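Local coordinates for uncharacterized protein (Bacillus thuringiensis serovar kurstaki, PDB 4XE7), which is an actin-like protein of the ParM family that probably polymerises into cytoskeletal filaments used in plasmid segregation, at residues 129-134 and 169-174. Residues are numbered along the deposited sequence; the frame is centred on the assembly and turned at random.
Sequences PLFTSM and EMLYGE
Leu-171, at the C-terminal end of helix 164-171, reaches helix 123-140 through one methyl group, CD2, which meets both Leu-130 and Phe-131. Its CD2 lies 4.2 Å from CD2 of Leu-130, and the two leucine side chains run at a slant to one another. From Phe-131 the atom CZ, at the far end of the ring, comes within 4.4 Å of CD2 of Leu-171, the methyl approaching the ring obliquely. The CB of Leu-130 already points toward 169-174, and with CG trans to the backbone N (chi1 162°) the branch carries CD2 on to Leu-171. In Leu-171 CG lies anti to the carbonyl carbon (chi1 -58°), and this brings CD2 to helix 123-140 although its CB does not point straight at it.

The backbones stay well apart, with 9.8 Å between CA of Phe-131 and CA of Leu-171, and no hydrogen bond joins the two segments. His-175 links the two sides from outside: its ring meets that of Phe-131 with the planes at about 30°, and its NE2 is hydrogen-bonded to O of Leu-171, the last residue before the chain leaves the helix at Tyr-172 and enters strand 173-179. Phe-150, on outermost strand 145-154 of the eight-stranded mixed sheet, touches both leucines. Within helix 123-140, the carbonyl O of Leu-130 accepts two bonds, from Met-134 N and from Ser-133 OG, the latter at 2.7 Å.

All three touching residues are buried, yet the two segments together bury only 101 Å² against each other. With no directional bond between them, the fit of helix 164-171 on helix 123-140 rests here on the shapes of the Leu-130, Phe-131 and Leu-171 side chains and on their burial, while the polar link made by His-175 lies outside both segments.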
loop_
_atom_site.group_PDB
_atom_site.type_symbol
_atom_site.label_atom_id
_atom_site.label_comp_id
_atom_site.label_asym_id
_atom_site.label_seq_id
_atom_site.Cartn_x
_atom_site.Cartn_y
_atom_site.Cartn_z
ATOM N N PRO A 129 15.649 0.473 -0.515
ATOM C CA PRO A 129 14.343 0.754 -1.120
ATOM C C PRO A 129 13.756 2.105 -0.714
ATOM O O PRO A 129 13.080 2.729 -1.533
ATOM C CB PRO A 129 13.466 -0.390 -0.610
ATOM C CG PRO A 129 14.459 -1.506 -0.360
ATOM C CD PRO A 129 15.635 -0.797 0.226
ATOM N N LEU A 130 14.016 2.557 0.503
ATOM C CA LEU A 130 13.521 3.871 0.924
ATOM C C LEU A 130 14.126 4.983 0.066
ATOM O O LEU A 130 13.400 5.805 -0.490
ATOM C CB LEU A 130 13.822 4.110 2.412
ATOM C CG LEU A 130 13.770 5.555 2.917
ATOM C CD1 LEU A 130 12.311 6.034 3.094
ATOM C CD2 LEU A 130 14.534 5.724 4.209
ATOM N N PHE A 131 15.453 5.011 -0.048
ATOM C CA PHE A 131 16.116 6.056 -0.835
ATOM C C PHE A 131 15.722 5.963 -2.296
ATOM O O PHE A 131 15.553 6.978 -2.971
ATOM C CB PHE A 131 17.640 5.966 -0.709
ATOM C CG PHE A 131 18.155 6.381 0.636
ATOM C CD1 PHE A 131 17.524 7.380 1.354
ATOM C CD2 PHE A 131 19.268 5.770 1.187
ATOM C CE1 PHE A 131 18.005 7.769 2.604
ATOM C CE2 PHE A 131 19.749 6.150 2.432
ATOM C CZ PHE A 131 19.123 7.147 3.140
ATOM N N THR A 132 15.569 4.738 -2.775
ATOM C CA THR A 132 15.155 4.521 -4.153
ATOM C C THR A 132 13.755 5.076 -4.380
ATOM O O THR A 132 13.489 5.688 -5.424
ATOM C CB THR A 132 15.200 3.023 -4.525
ATOM O OG1 THR A 132 16.551 2.562 -4.423
ATOM C CG2 THR A 132 14.702 2.798 -5.942
ATOM N N SER A 133 12.864 4.890 -3.403
ATOM C CA SER A 133 11.499 5.393 -3.552
ATOM C C SER A 133 11.509 6.928 -3.629
ATOM O O SER A 133 10.803 7.523 -4.463
ATOM C CB SER A 133 10.595 4.910 -2.405
ATOM O OG SER A 133 10.819 5.642 -1.204
ATOM N N MET A 134 12.325 7.559 -2.784
ATOM C CA MET A 134 12.526 9.010 -2.835
ATOM C C MET A 134 13.024 9.469 -4.205
ATOM O O MET A 134 12.588 10.495 -4.723
ATOM C CB MET A 134 13.544 9.466 -1.782
ATOM C CG MET A 134 13.096 9.391 -0.346
ATOM S SD MET A 134 14.439 9.866 0.774
ATOM C CE MET A 134 13.545 9.730 2.336
ATOM N N GLU A 169 18.469 10.683 12.887
ATOM C CA GLU A 169 19.906 10.964 12.851
ATOM C C GLU A 169 20.628 10.086 11.841
ATOM O O GLU A 169 21.589 10.509 11.191
ATOM C CB GLU A 169 20.521 10.762 14.245
ATOM C CG GLU A 169 20.780 12.041 15.012
ATOM C CD GLU A 169 21.778 12.939 14.305
ATOM O OE1 GLU A 169 22.680 12.408 13.618
ATOM O OE2 GLU A 169 21.659 14.176 14.438
ATOM N N MET A 170 20.169 8.844 11.746
ATOM C CA MET A 170 20.602 7.917 10.717
ATOM C C MET A 170 20.371 8.521 9.326
ATOM O O MET A 170 21.216 8.398 8.438
ATOM C CB MET A 170 19.843 6.592 10.869
ATOM C CG MET A 170 20.241 5.470 9.915
ATOM S SD MET A 170 19.110 4.055 10.059
ATOM C CE MET A 170 20.288 2.712 10.162
ATOM N N LEU A 171 19.240 9.209 9.162
ATOM C CA LEU A 171 18.811 9.704 7.846
ATOM C C LEU A 171 19.322 11.095 7.454
ATOM O O LEU A 171 19.389 11.416 6.267
ATOM C CB LEU A 171 17.284 9.720 7.783
ATOM C CG LEU A 171 16.624 8.371 8.035
ATOM C CD1 LEU A 171 15.116 8.499 7.900
ATOM C CD2 LEU A 171 17.152 7.357 7.032
ATOM N N TYR A 172 19.654 11.926 8.435
ATOM C CA TYR A 172 20.103 13.282 8.139
ATOM C C TYR A 172 21.328 13.251 7.238
ATOM O O TYR A 172 22.158 12.347 7.332
ATOM C CB TYR A 172 20.430 14.049 9.423
ATOM C CG TYR A 172 19.233 14.375 10.286
ATOM C CD1 TYR A 172 17.978 14.581 9.722
ATOM C CD2 TYR A 172 19.360 14.483 11.666
ATOM C CE1 TYR A 172 16.881 14.883 10.513
ATOM C CE2 TYR A 172 18.277 14.784 12.462
ATOM C CZ TYR A 172 17.039 14.984 11.883
ATOM O OH TYR A 172 15.957 15.282 12.677
ATOM N N GLY A 173 21.431 14.236 6.356
ATOM C CA GLY A 173 22.583 14.337 5.490
ATOM C C GLY A 173 22.258 14.258 4.017
ATOM O O GLY A 173 21.105 14.406 3.588
ATOM N N GLU A 174 23.300 14.019 3.235
ATOM C CA GLU A 174 23.196 14.037 1.796
ATOM C C GLU A 174 23.267 12.612 1.269
ATOM O O GLU A 174 23.999 11.792 1.807
ATOM C CB GLU A 174 24.303 14.903 1.202
ATOM C CG GLU A 174 24.078 15.292 -0.245
ATOM C CD GLU A 174 25.245 16.068 -0.824
ATOM O OE1 GLU A 174 25.916 15.530 -1.731
ATOM O OE2 GLU A 174 25.483 17.209 -0.370
#